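Local coordinates for PlyP35 (Listeria phage P35, PDB 6S3Y), which probably binds the Listeria cell wall through two SH3-like repeats, targeting the catalytic part of the phage endolysin to its substrate, at residues F16-F22 with R59-Y63; F87-K92 with K127-P132; N5-V9 with F136-K140; K11-F16 with S27-H33. All blocks are in the same frame, centred on the assembly; numbering follows the deposited sequence. Where two conformers were deposited one is given.

Contact 1: residues F16-F22 with R59-Y63; sequences FQDKPQF and RGYIY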
# COMPACT_ATOMS: atom_id res chain seq x y z
N PHE A 16 -5.17 3.60 1.38
CA PHE A 16 -6.55 3.51 1.94
C PHE A 16 -7.44 2.98 0.82
O PHE A 16 -7.87 3.76 -0.05
CB PHE A 16 -6.96 4.87 2.49
CG PHE A 16 -8.23 4.94 3.28
CD1 PHE A 16 -8.38 4.24 4.47
CD2 PHE A 16 -9.26 5.76 2.87
CE1 PHE A 16 -9.53 4.38 5.23
CE2 PHE A 16 -10.42 5.89 3.62
CZ PHE A 16 -10.54 5.20 4.80
N GLN A 17 -7.62 1.66 0.78
CA GLN A 17 -8.23 0.94 -0.37
C GLN A 17 -9.73 0.77 -0.14
O GLN A 17 -10.17 0.85 1.03
CB GLN A 17 -7.54 -0.43 -0.55
CG GLN A 17 -6.04 -0.36 -0.82
CD GLN A 17 -5.70 0.42 -2.08
OE1 GLN A 17 -5.29 1.59 -2.02
NE2 GLN A 17 -5.89 -0.21 -3.23
N ASP A 18 -10.51 0.53 -1.20
CA ASP A 18 -11.98 0.36 -1.09
C ASP A 18 -12.31 -1.01 -0.49
O ASP A 18 -13.49 -1.23 -0.16
CB ASP A 18 -12.68 0.62 -2.43
CG ASP A 18 -12.30 -0.33 -3.56
OD1 ASP A 18 -11.33 -1.08 -3.42
OD2 ASP A 18 -12.98 -0.28 -4.59
N LYS A 19 -11.32 -1.89 -0.33
CA LYS A 19 -11.47 -3.24 0.26
C LYS A 19 -10.25 -3.53 1.10
O LYS A 19 -9.18 -2.99 0.81
CB LYS A 19 -11.47 -4.31 -0.84
CG LYS A 19 -12.52 -4.14 -1.90
CD LYS A 19 -12.28 -4.95 -3.12
CE LYS A 19 -13.27 -4.56 -4.19
NZ LYS A 19 -13.10 -5.45 -5.37
N PRO A 20 -10.35 -4.41 2.12
CA PRO A 20 -9.18 -4.78 2.92
C PRO A 20 -8.31 -5.84 2.22
O PRO A 20 -8.08 -6.88 2.78
CB PRO A 20 -9.81 -5.32 4.21
CG PRO A 20 -11.10 -5.95 3.72
CD PRO A 20 -11.58 -5.07 2.59
N GLN A 21 -7.82 -5.51 1.02
CA GLN A 21 -6.98 -6.41 0.20
C GLN A 21 -6.16 -5.50 -0.73
O GLN A 21 -6.64 -4.41 -1.08
CB GLN A 21 -7.84 -7.43 -0.56
CG GLN A 21 -9.00 -6.81 -1.36
CD GLN A 21 -10.09 -7.70 -1.93
OE1 GLN A 21 -10.96 -8.19 -1.22
NE2 GLN A 21 -10.11 -7.82 -3.25
N PHE A 22 -4.97 -5.95 -1.13
CA PHE A 22 -4.09 -5.22 -2.06
C PHE A 22 -4.41 -5.55 -3.51
O PHE A 22 -4.15 -4.70 -4.37
CB PHE A 22 -2.65 -5.50 -1.67
CG PHE A 22 -2.25 -4.85 -0.38
CD1 PHE A 22 -2.14 -3.46 -0.29
CD2 PHE A 22 -2.01 -5.60 0.74
CE1 PHE A 22 -1.75 -2.87 0.89
CE2 PHE A 22 -1.62 -5.01 1.92
CZ PHE A 22 -1.47 -3.65 1.99
N ARG A 59 -16.10 4.55 2.48
CA ARG A 59 -15.35 3.72 3.45
C ARG A 59 -14.05 3.25 2.78
O ARG A 59 -14.07 2.90 1.59
CB ARG A 59 -16.19 2.55 3.94
CG ARG A 59 -15.46 1.65 4.92
CD ARG A 59 -16.39 0.79 5.75
NE ARG A 59 -17.28 1.57 6.59
CZ ARG A 59 -16.97 2.07 7.77
NH1 ARG A 59 -15.76 1.95 8.28
NH2 ARG A 59 -17.87 2.78 8.42
N GLY A 60 -12.98 3.19 3.54
CA GLY A 60 -11.72 2.58 3.10
C GLY A 60 -11.10 1.72 4.17
O GLY A 60 -11.61 1.68 5.31
N TYR A 61 -10.02 1.05 3.78
CA TYR A 61 -9.29 0.07 4.60
C TYR A 61 -7.79 0.31 4.41
O TYR A 61 -7.35 0.41 3.27
CB TYR A 61 -9.68 -1.35 4.18
CG TYR A 61 -11.15 -1.64 4.30
CD1 TYR A 61 -12.03 -1.33 3.27
CD2 TYR A 61 -11.66 -2.20 5.45
CE1 TYR A 61 -13.40 -1.56 3.40
CE2 TYR A 61 -13.02 -2.45 5.59
CZ TYR A 61 -13.89 -2.13 4.56
OH TYR A 61 -15.23 -2.33 4.65
N ILE A 62 -7.04 0.30 5.50
CA ILE A 62 -5.58 0.51 5.42
C ILE A 62 -4.88 -0.51 6.32
O ILE A 62 -5.34 -0.77 7.44
CB ILE A 62 -5.22 1.98 5.73
CG1 ILE A 62 -3.72 2.21 5.54
CG2 ILE A 62 -5.69 2.40 7.11
CD1 ILE A 62 -3.35 3.67 5.34
N TYR A 63 -3.79 -1.06 5.81
CA TYR A 63 -3.05 -2.16 6.48
C TYR A 63 -2.39 -1.64 7.74
O TYR A 63 -1.97 -0.47 7.75
CB TYR A 63 -2.09 -2.75 5.45
CG TYR A 63 -1.42 -4.03 5.86
CD1 TYR A 63 -2.01 -5.26 5.61
CD2 TYR A 63 -0.17 -4.01 6.46
CE1 TYR A 63 -1.37 -6.45 5.92
CE2 TYR A 63 0.48 -5.19 6.77
CZ TYR A 63 -0.11 -6.41 6.49
OH TYR A 63 0.53 -7.56 6.82
O HOH W 1 -15.31 0.67 0.43
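Gln-17 and Tyr-61 form an antiparallel hydrogen-bonded pair, with Gln-17 N to Tyr-61 O and Tyr-61 N to Gln-17 O both 2.8 Å. It is a single bridge, and the 16-22 chain leaves the strand straight after it. The bridge fastens the exit of strand 6-17 to strand 56-63 within the first cell-wall-binding domain, of an SH3-like family. On one side of the bridge the Phe-16 ring lies flat against the backbone of Gly-60. Gly-60 CA sits 3.5 Å from the Phe-16 ring centroid, 20° off the normal, a CH-pi contact with no side chain in between. Phe-16 CG is anti to the backbone N (chi1 -171°), which lays the ring along the 59-63 strand. The edge of this ring meets Ile-62 CB. Beyond the bridge, Pro-20 centres an inverse gamma turn and lies alongside Tyr-61. Its CD stands over the middle of the Tyr-61 ring, 3.8 Å from the centroid. Further along, Phe-22 CZ touches Tyr-63 CB at 3.6 Å, and the two rings meet obliquely with planes 49° apart. Where the strands part, one water donates to Asp-18 O and to Arg-59 O. The Gln-17 amide turns away to Ser-27 and Ser-25. With one pair of direct hydrogen bonds and a water bridge, the contact is mostly apolar and rests largely on aromatic rings packed on backbone, on a proline and on each other.

Contact 2: residues F87-K92 with K127-P132; sequences FCWDNK and KTFYIP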
# COMPACT_ATOMS: atom_id res chain seq x y z
N PHE A 87 4.70 -2.85 -0.51
CA PHE A 87 5.01 -4.28 -0.38
C PHE A 87 5.37 -4.82 -1.76
O PHE A 87 4.86 -4.26 -2.76
CB PHE A 87 3.82 -5.07 0.14
CG PHE A 87 3.56 -5.00 1.62
CD1 PHE A 87 4.54 -5.34 2.53
CD2 PHE A 87 2.30 -4.64 2.10
CE1 PHE A 87 4.28 -5.33 3.89
CE2 PHE A 87 2.04 -4.64 3.46
CZ PHE A 87 3.03 -4.97 4.36
N CYS A 88 6.16 -5.89 -1.80
CA CYS A 88 6.15 -6.83 -2.96
C CYS A 88 5.95 -8.24 -2.43
O CYS A 88 6.30 -8.53 -1.23
CB CYS A 88 7.40 -6.70 -3.82
SG CYS A 88 8.93 -6.92 -2.88
N TRP A 89 5.37 -9.10 -3.27
CA TRP A 89 4.95 -10.46 -2.85
C TRP A 89 5.58 -11.50 -3.77
O TRP A 89 5.72 -11.22 -4.98
CB TRP A 89 3.43 -10.55 -2.91
CG TRP A 89 2.68 -9.76 -1.88
CD1 TRP A 89 2.19 -10.20 -0.70
CD2 TRP A 89 2.23 -8.39 -2.01
NE1 TRP A 89 1.48 -9.22 -0.07
CE2 TRP A 89 1.49 -8.10 -0.85
CE3 TRP A 89 2.38 -7.39 -2.98
CZ2 TRP A 89 0.91 -6.85 -0.63
CZ3 TRP A 89 1.80 -6.16 -2.77
CH2 TRP A 89 1.07 -5.89 -1.61
N ASP A 90 5.82 -12.70 -3.25
CA ASP A 90 6.43 -13.78 -4.08
C ASP A 90 5.35 -14.46 -4.90
O ASP A 90 5.68 -15.38 -5.62
CB ASP A 90 7.21 -14.76 -3.24
CG ASP A 90 6.41 -15.72 -2.40
OD1 ASP A 90 5.22 -15.45 -2.14
OD2 ASP A 90 7.03 -16.69 -1.97
N ASN A 91 4.10 -13.99 -4.86
CA ASN A 91 3.09 -14.47 -5.84
C ASN A 91 2.03 -13.40 -6.09
O ASN A 91 1.94 -12.45 -5.30
CB ASN A 91 2.53 -15.82 -5.39
CG ASN A 91 1.48 -15.69 -4.32
OD1 ASN A 91 0.43 -15.12 -4.57
ND2 ASN A 91 1.75 -16.24 -3.16
N LYS A 92 1.22 -13.58 -7.13
CA LYS A 92 0.35 -12.52 -7.69
C LYS A 92 -0.99 -12.42 -6.95
O LYS A 92 -1.84 -11.66 -7.41
CB LYS A 92 0.22 -12.78 -9.19
CG LYS A 92 1.55 -12.79 -9.91
CD LYS A 92 1.42 -12.90 -11.40
CE LYS A 92 2.77 -12.97 -12.09
NZ LYS A 92 2.59 -13.01 -13.55
N LYS A 127 14.61 -15.41 -6.22
CA LYS A 127 13.16 -15.41 -6.50
C LYS A 127 12.68 -14.07 -7.02
O LYS A 127 13.25 -13.07 -6.56
CB LYS A 127 12.47 -15.51 -5.17
CG LYS A 127 11.51 -16.67 -5.11
CD LYS A 127 10.64 -16.87 -3.92
CE LYS A 127 10.98 -16.33 -2.54
NZ LYS A 127 9.91 -16.85 -1.66
N THR A 128 11.62 -14.11 -7.81
CA THR A 128 10.92 -12.93 -8.33
C THR A 128 9.88 -12.50 -7.29
O THR A 128 9.12 -13.39 -6.83
CB THR A 128 10.25 -13.23 -9.68
OG1 THR A 128 11.25 -13.81 -10.52
CG2 THR A 128 9.68 -11.98 -10.31
N PHE A 129 9.84 -11.22 -6.94
CA PHE A 129 8.70 -10.63 -6.21
C PHE A 129 7.91 -9.76 -7.18
O PHE A 129 8.40 -9.43 -8.28
CB PHE A 129 9.19 -9.90 -4.96
CG PHE A 129 9.70 -10.81 -3.88
CD1 PHE A 129 10.94 -11.44 -4.01
CD2 PHE A 129 8.93 -11.08 -2.75
CE1 PHE A 129 11.38 -12.31 -3.03
CE2 PHE A 129 9.40 -11.92 -1.75
CZ PHE A 129 10.61 -12.54 -1.91
N TYR A 130 6.66 -9.44 -6.80
CA TYR A 130 5.72 -8.69 -7.66
C TYR A 130 5.19 -7.50 -6.87
O TYR A 130 4.90 -7.63 -5.66
CB TYR A 130 4.59 -9.60 -8.14
CG TYR A 130 5.10 -10.79 -8.91
CD1 TYR A 130 5.47 -10.66 -10.24
CD2 TYR A 130 5.23 -12.03 -8.30
CE1 TYR A 130 5.98 -11.74 -10.95
CE2 TYR A 130 5.74 -13.12 -9.00
CZ TYR A 130 6.07 -12.98 -10.33
OH TYR A 130 6.58 -14.05 -10.99
N ILE A 131 5.08 -6.37 -7.58
CA ILE A 131 4.52 -5.10 -7.04
C ILE A 131 3.48 -4.61 -8.05
O ILE A 131 3.72 -4.57 -9.25
CB ILE A 131 5.64 -4.08 -6.75
CG1 ILE A 131 5.08 -2.84 -6.03
CG2 ILE A 131 6.42 -3.72 -8.00
CD1 ILE A 131 6.15 -1.87 -5.53
N PRO A 132 2.27 -4.22 -7.58
CA PRO A 132 1.26 -3.64 -8.46
C PRO A 132 1.59 -2.18 -8.81
O PRO A 132 2.27 -1.50 -8.05
CB PRO A 132 -0.01 -3.77 -7.62
CG PRO A 132 0.48 -3.64 -6.19
CD PRO A 132 1.83 -4.33 -6.18
O HOH W 2 8.08 -15.82 -6.76
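Cys-88 and Phe-129 meet at the apolar centre, where chi1 56° of Cys-88 places SG beside Phe-129 CB, 3.6 Å away. The sulfur lies oblique to the Phe-129 ring, a sulfur-aromatic contact. Cys-88 CB also lies loosely against Ile-131 CB. Nearby, Trp-89 crosses Pro-132 at about a right angle, and the edge of the indole at CZ3 is 3.9 Å from Pro-132 CD. The backbones join at one antiparallel hydrogen-bonded pair. Trp-89 N reaches Tyr-130 O at 2.8 Å, and Tyr-130 N reaches Trp-89 O at 2.7 Å.

Farther out, two rings take up aliphatic carbons of polar residues. Asp-90 CB lies over a face of Phe-129. Lys-92 runs extended across a face of Tyr-130, with CE 3.9 Å from the ring centroid, and its NZ goes on to a salt bridge with Asp-115. At the rim, Lys-127 NZ donates to Asp-90 OD2 at 2.9 Å, on the anti side of the carboxylate and 20° out of its plane. Lys-127 NZ also pairs with Asp-98, so two carboxylates share one ammonium. A water donates to both Asp-90 O and Thr-128 O where the strands diverge.

Both segments belong to the second cell-wall-binding domain, also of the SH3-like family. Strand 117-121 borders strand 128-132, and strand 99-103 borders strand 78-89. Leu-120, Ile-100 and Leu-102 pack on Cys-88. Trp-89 turns its ring to Phe-22 of the first domain.

Contact 3: residues N5-V9 with F136-K140; sequences NINIV and FDIKK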
# COMPACT_ATOMS: atom_id res chain seq x y z
N ASN A 5 13.81 -2.11 -19.43
CA ASN A 5 13.73 -1.91 -17.97
C ASN A 5 13.03 -0.58 -17.66
O ASN A 5 13.00 0.33 -18.52
CB ASN A 5 15.08 -2.07 -17.25
CG ASN A 5 16.16 -1.16 -17.78
OD1 ASN A 5 15.96 0.05 -17.84
ND2 ASN A 5 17.30 -1.73 -18.13
N ILE A 6 12.46 -0.50 -16.46
CA ILE A 6 11.74 0.68 -15.90
C ILE A 6 12.39 0.97 -14.55
O ILE A 6 12.49 0.05 -13.72
CB ILE A 6 10.24 0.35 -15.76
CG1 ILE A 6 9.62 -0.14 -17.06
CG2 ILE A 6 9.50 1.52 -15.15
CD1 ILE A 6 9.67 0.91 -18.15
N ASN A 7 12.82 2.21 -14.34
CA ASN A 7 13.25 2.68 -13.00
C ASN A 7 11.98 3.12 -12.26
O ASN A 7 11.19 3.87 -12.84
CB ASN A 7 14.28 3.80 -13.12
CG ASN A 7 15.56 3.29 -13.74
OD1 ASN A 7 16.21 2.42 -13.18
ND2 ASN A 7 15.94 3.85 -14.86
N ILE A 8 11.82 2.67 -11.02
CA ILE A 8 10.61 2.98 -10.21
C ILE A 8 11.05 3.54 -8.87
O ILE A 8 12.16 3.24 -8.41
CB ILE A 8 9.70 1.75 -10.05
CG1 ILE A 8 10.31 0.70 -9.12
CG2 ILE A 8 9.33 1.17 -11.39
CD1 ILE A 8 9.33 -0.45 -8.79
N VAL A 9 10.16 4.32 -8.27
CA VAL A 9 10.32 4.79 -6.87
C VAL A 9 9.01 4.51 -6.14
O VAL A 9 7.92 4.87 -6.65
CB VAL A 9 10.76 6.27 -6.82
CG1 VAL A 9 9.93 7.13 -7.73
CG2 VAL A 9 10.75 6.83 -5.40
N PHE A 136 3.94 2.55 -7.00
CA PHE A 136 5.18 3.22 -7.38
C PHE A 136 4.93 4.28 -8.47
O PHE A 136 3.89 4.26 -9.17
CB PHE A 136 6.23 2.21 -7.86
CG PHE A 136 5.88 1.43 -9.11
CD1 PHE A 136 6.10 1.96 -10.37
CD2 PHE A 136 5.37 0.14 -9.02
CE1 PHE A 136 5.80 1.22 -11.51
CE2 PHE A 136 5.07 -0.59 -10.16
CZ PHE A 136 5.27 -0.07 -11.41
N ASP A 137 5.91 5.17 -8.63
CA ASP A 137 5.99 6.14 -9.75
C ASP A 137 7.15 5.78 -10.69
O ASP A 137 8.12 5.16 -10.24
CB ASP A 137 6.12 7.56 -9.21
CG ASP A 137 4.84 8.10 -8.58
OD1 ASP A 137 3.72 7.81 -9.11
OD2 ASP A 137 4.98 8.80 -7.56
N ILE A 138 7.03 6.18 -11.94
CA ILE A 138 8.07 6.12 -12.98
C ILE A 138 8.50 7.56 -13.25
O ILE A 138 7.66 8.36 -13.76
CB ILE A 138 7.51 5.44 -14.25
CG1 ILE A 138 6.95 4.03 -13.96
CG2 ILE A 138 8.56 5.48 -15.36
CD1 ILE A 138 6.15 3.49 -15.10
N LYS A 139 9.75 7.90 -12.91
CA LYS A 139 10.31 9.27 -13.05
C LYS A 139 10.34 9.73 -14.52
O LYS A 139 10.86 8.96 -15.33
CB LYS A 139 11.73 9.29 -12.47
CG LYS A 139 12.44 10.63 -12.60
CD LYS A 139 13.70 10.72 -11.77
CE LYS A 139 14.85 11.40 -12.49
NZ LYS A 139 15.78 12.05 -11.54
N LYS A 140 9.80 10.94 -14.83
CA LYS A 140 9.84 11.59 -16.16
C LYS A 140 11.04 12.55 -16.22
O LYS A 140 12.11 12.26 -15.74
CB LYS A 140 8.61 12.44 -16.49
CG LYS A 140 7.28 12.01 -15.86
CD LYS A 140 6.10 12.04 -16.81
CE LYS A 140 5.00 11.09 -16.39
NZ LYS A 140 5.47 9.70 -16.20
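Ile-8 packs on Phe-136 where the two ends of the chain meet in an antiparallel beta pairing. Val-9 and Asp-137 form its hydrogen-bonded pair. Asp-137 N to Val-9 O is 2.8 Å and Val-9 N to Asp-137 O is 3.0 Å, both nearly straight.

The side chains of Ile-8 and Phe-136 show how the pairing is packed. Ile-8 places CG1 between its backbone N and carbonyl carbon (chi1 71°) and extends CD1 beyond it. This carries Ile-8 CD1 over one face of the Phe-136 ring, 4.2 Å from the centroid and 21° off the normal. Ile-8 CG2 stands on the same side of the ring, off its rim, 3.5 Å from Phe-136 CD1. On the other strand, chi1 63° of Phe-136 brings its ring toward strand 6-17, where that one face takes both CD1 and CG2 of Ile-8. Tyr-118 meets Phe-136 edge-to-face from outside the two segments.

Val-9 and Asp-137 put their side chains on the same face of the sheet. They meet loosely through Val-9 CG1 and Asp-137 CB.

Strand 6-17 pairs with both 107-110 and 136-137 in one antiparallel sheet, which ties the N-terminal strand to later parts of the chain. Backbone hydrogen bonds link Ile-6 with Thr-110 and Ile-8 with Gly-108. Toward the chain ends the two segments splay. Contact is still kept there by Ile-6, whose CG2 is anti to the backbone N and reaches Ile-138 CG1 at 3.8 Å.

Contact 4: residues K11-F16 with S27-H33; sequences KDVGYF and SVRQWKH
Phe-16 and Trp-31 form the tightly packed part, an offset stack with ring centroids 4.3 Å apart and planes at 28°. Trp-31 CH2 sits over the centre of the Phe-16 ring. Phe-16 CB and Arg-29 CB both lie over a face of the indole. Val-28 CG1 adds an apolar contact to Phe-16 CD2 at 3.9 Å. The backbone is also dense here. Val-28 and Arg-29 both face Phe-16 in a classic beta bulge, and Phe-16 O accepts from Val-28 N at 2.7 Å and from Arg-29 N at 3.1 Å. Gly-14 and Trp-31 make the next hydrogen-bonded pair.

The face carrying Tyr-15 and Gln-30 is more polar, though the Tyr-15 ring packs on the Gln-30 side chain. Lys-11 NZ donates to Gln-30 OE1 at 3.0 Å, in the carbonyl plane and on a lone pair. The extended Gln-30 (chi2 -176°) also donates from NE2 to Ser-27 OG, nearly straight, so both ends of its amide are held. Lys-11 NZ has a second acceptor in Tyr-134 O. Toward the far end the packing is looser. His-33 N bonds to Asp-12 O at 2.9 Å, but the Asp-12 carboxylate skirts Lys-32 CG and His-33 CB, with Arg-104 a long, weak partner.

The segments form a beta hairpin of the first domain. Trp-31 lies against Ile-62 of strand 56-63 and Ile-82 of strand 78-89. Val-51 of strand 46-53 touches Val-28 and Arg-29, and Arg-29 NH1 makes a salt bridge to Asp-53.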
# COMPACT_ATOMS: atom_id res chain seq x y z
N LYS A 11 6.05 4.96 -3.69
CA LYS A 11 5.36 6.24 -3.34
C LYS A 11 5.56 6.57 -1.86
O LYS A 11 5.80 5.66 -1.04
CB LYS A 11 3.88 6.19 -3.67
CG LYS A 11 3.56 6.13 -5.16
CD LYS A 11 2.05 6.00 -5.40
CE LYS A 11 1.71 6.10 -6.86
NZ LYS A 11 0.30 5.78 -7.13
N ASP A 12 5.38 7.85 -1.55
CA ASP A 12 5.49 8.41 -0.18
C ASP A 12 4.12 8.36 0.51
O ASP A 12 3.80 9.31 1.29
CB ASP A 12 6.00 9.86 -0.27
CG ASP A 12 6.49 10.39 1.07
OD1 ASP A 12 7.16 9.63 1.81
OD2 ASP A 12 6.14 11.53 1.37
N VAL A 13 3.33 7.29 0.27
CA VAL A 13 1.91 7.22 0.74
C VAL A 13 1.62 5.89 1.45
O VAL A 13 2.38 4.88 1.24
CB VAL A 13 0.93 7.41 -0.43
CG1 VAL A 13 1.21 8.71 -1.19
CG2 VAL A 13 0.95 6.21 -1.39
N GLY A 14 0.58 5.90 2.28
CA GLY A 14 -0.17 4.71 2.73
C GLY A 14 -1.41 4.52 1.88
O GLY A 14 -1.95 5.51 1.36
N TYR A 15 -1.88 3.28 1.77
CA TYR A 15 -2.92 2.90 0.79
C TYR A 15 -4.24 2.67 1.54
O TYR A 15 -4.35 1.69 2.27
CB TYR A 15 -2.42 1.69 -0.01
CG TYR A 15 -1.15 2.02 -0.74
CD1 TYR A 15 -1.17 2.68 -1.96
CD2 TYR A 15 0.08 1.77 -0.15
CE1 TYR A 15 0.01 3.03 -2.59
CE2 TYR A 15 1.27 2.12 -0.77
CZ TYR A 15 1.23 2.76 -2.00
OH TYR A 15 2.39 3.14 -2.61
N PHE A 16 -5.17 3.60 1.38
CA PHE A 16 -6.55 3.51 1.94
C PHE A 16 -7.44 2.98 0.82
O PHE A 16 -7.87 3.76 -0.05
CB PHE A 16 -6.96 4.87 2.49
CG PHE A 16 -8.23 4.94 3.28
CD1 PHE A 16 -8.38 4.24 4.47
CD2 PHE A 16 -9.26 5.76 2.87
CE1 PHE A 16 -9.53 4.38 5.23
CE2 PHE A 16 -10.42 5.89 3.62
CZ PHE A 16 -10.54 5.20 4.80
N SER A 27 -7.76 2.69 -4.74
CA SER A 27 -7.38 3.62 -3.66
C SER A 27 -8.52 4.62 -3.44
O SER A 27 -8.88 5.33 -4.37
CB SER A 27 -6.08 4.30 -3.97
OG SER A 27 -5.02 3.34 -3.95
N VAL A 28 -9.10 4.63 -2.26
CA VAL A 28 -10.01 5.73 -1.82
C VAL A 28 -9.14 6.95 -1.50
O VAL A 28 -9.51 8.05 -1.91
CB VAL A 28 -10.86 5.27 -0.62
CG1 VAL A 28 -11.68 6.41 -0.07
CG2 VAL A 28 -11.76 4.11 -1.01
N ARG A 29 -8.03 6.75 -0.80
CA ARG A 29 -6.99 7.78 -0.56
C ARG A 29 -5.61 7.13 -0.67
O ARG A 29 -5.45 5.98 -0.24
CB ARG A 29 -7.09 8.41 0.84
CG ARG A 29 -8.35 9.22 1.07
CD ARG A 29 -8.39 10.54 0.35
NE ARG A 29 -9.57 11.32 0.71
CZ ARG A 29 -10.74 11.27 0.08
NH1 ARG A 29 -10.91 10.47 -0.95
NH2 ARG A 29 -11.74 12.04 0.44
N GLN A 30 -4.64 7.88 -1.19
CA GLN A 30 -3.21 7.62 -1.03
C GLN A 30 -2.69 8.74 -0.14
O GLN A 30 -2.36 9.81 -0.66
CB GLN A 30 -2.58 7.47 -2.42
CG GLN A 30 -2.94 6.13 -3.05
CD GLN A 30 -2.27 5.86 -4.37
OE1 GLN A 30 -1.39 6.60 -4.80
NE2 GLN A 30 -2.73 4.81 -5.04
N TRP A 31 -2.69 8.49 1.16
CA TRP A 31 -2.37 9.50 2.18
C TRP A 31 -0.85 9.65 2.29
O TRP A 31 -0.17 8.65 2.61
CB TRP A 31 -2.96 9.10 3.54
CG TRP A 31 -4.43 9.37 3.73
CD1 TRP A 31 -5.15 10.48 3.37
CD2 TRP A 31 -5.34 8.53 4.46
NE1 TRP A 31 -6.44 10.36 3.79
CE2 TRP A 31 -6.58 9.19 4.48
CE3 TRP A 31 -5.21 7.29 5.10
CZ2 TRP A 31 -7.70 8.64 5.11
CZ3 TRP A 31 -6.31 6.76 5.74
CH2 TRP A 31 -7.53 7.43 5.75
N LYS A 32 -0.37 10.88 2.12
CA LYS A 32 1.06 11.23 2.31
C LYS A 32 1.51 10.78 3.70
O LYS A 32 0.73 10.92 4.68
CB LYS A 32 1.24 12.74 2.12
CG LYS A 32 2.69 13.17 1.98
CD LYS A 32 2.83 14.65 1.67
CE LYS A 32 2.14 15.54 2.69
NZ LYS A 32 2.31 16.98 2.39
N HIS A 33 2.76 10.30 3.79
CA HIS A 33 3.46 10.02 5.07
C HIS A 33 3.14 11.14 6.06
O HIS A 33 3.23 12.30 5.65
CB HIS A 33 4.97 9.89 4.85
CG HIS A 33 5.70 9.33 6.03
ND1 HIS A 33 6.56 10.07 6.83
CD2 HIS A 33 5.62 8.11 6.60
CE1 HIS A 33 7.09 9.26 7.74
NE2 HIS A 33 6.50 8.07 7.65

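Overall arrangement
From the N terminus, strand 6-17 enters contact 3 first, then contact 4 and contact 1. Contact 4 closes the short hairpin loop between 16 and 27. Contact 1 closes a longer loop to 59-63. These two cross, because their segments alternate, and they share Phe-16. Contact 2 follows in series and closes the loop from 92 to 127 in the second domain. Contact 3 closes nearly the whole chain, so all the others nest inside it. Contacts 1 and 2 touch through Phe-22 and Trp-89 and through Tyr-63 and Phe-87, which joins the two domains. Contact 3 ties the C-terminal segment back to strand 6-17.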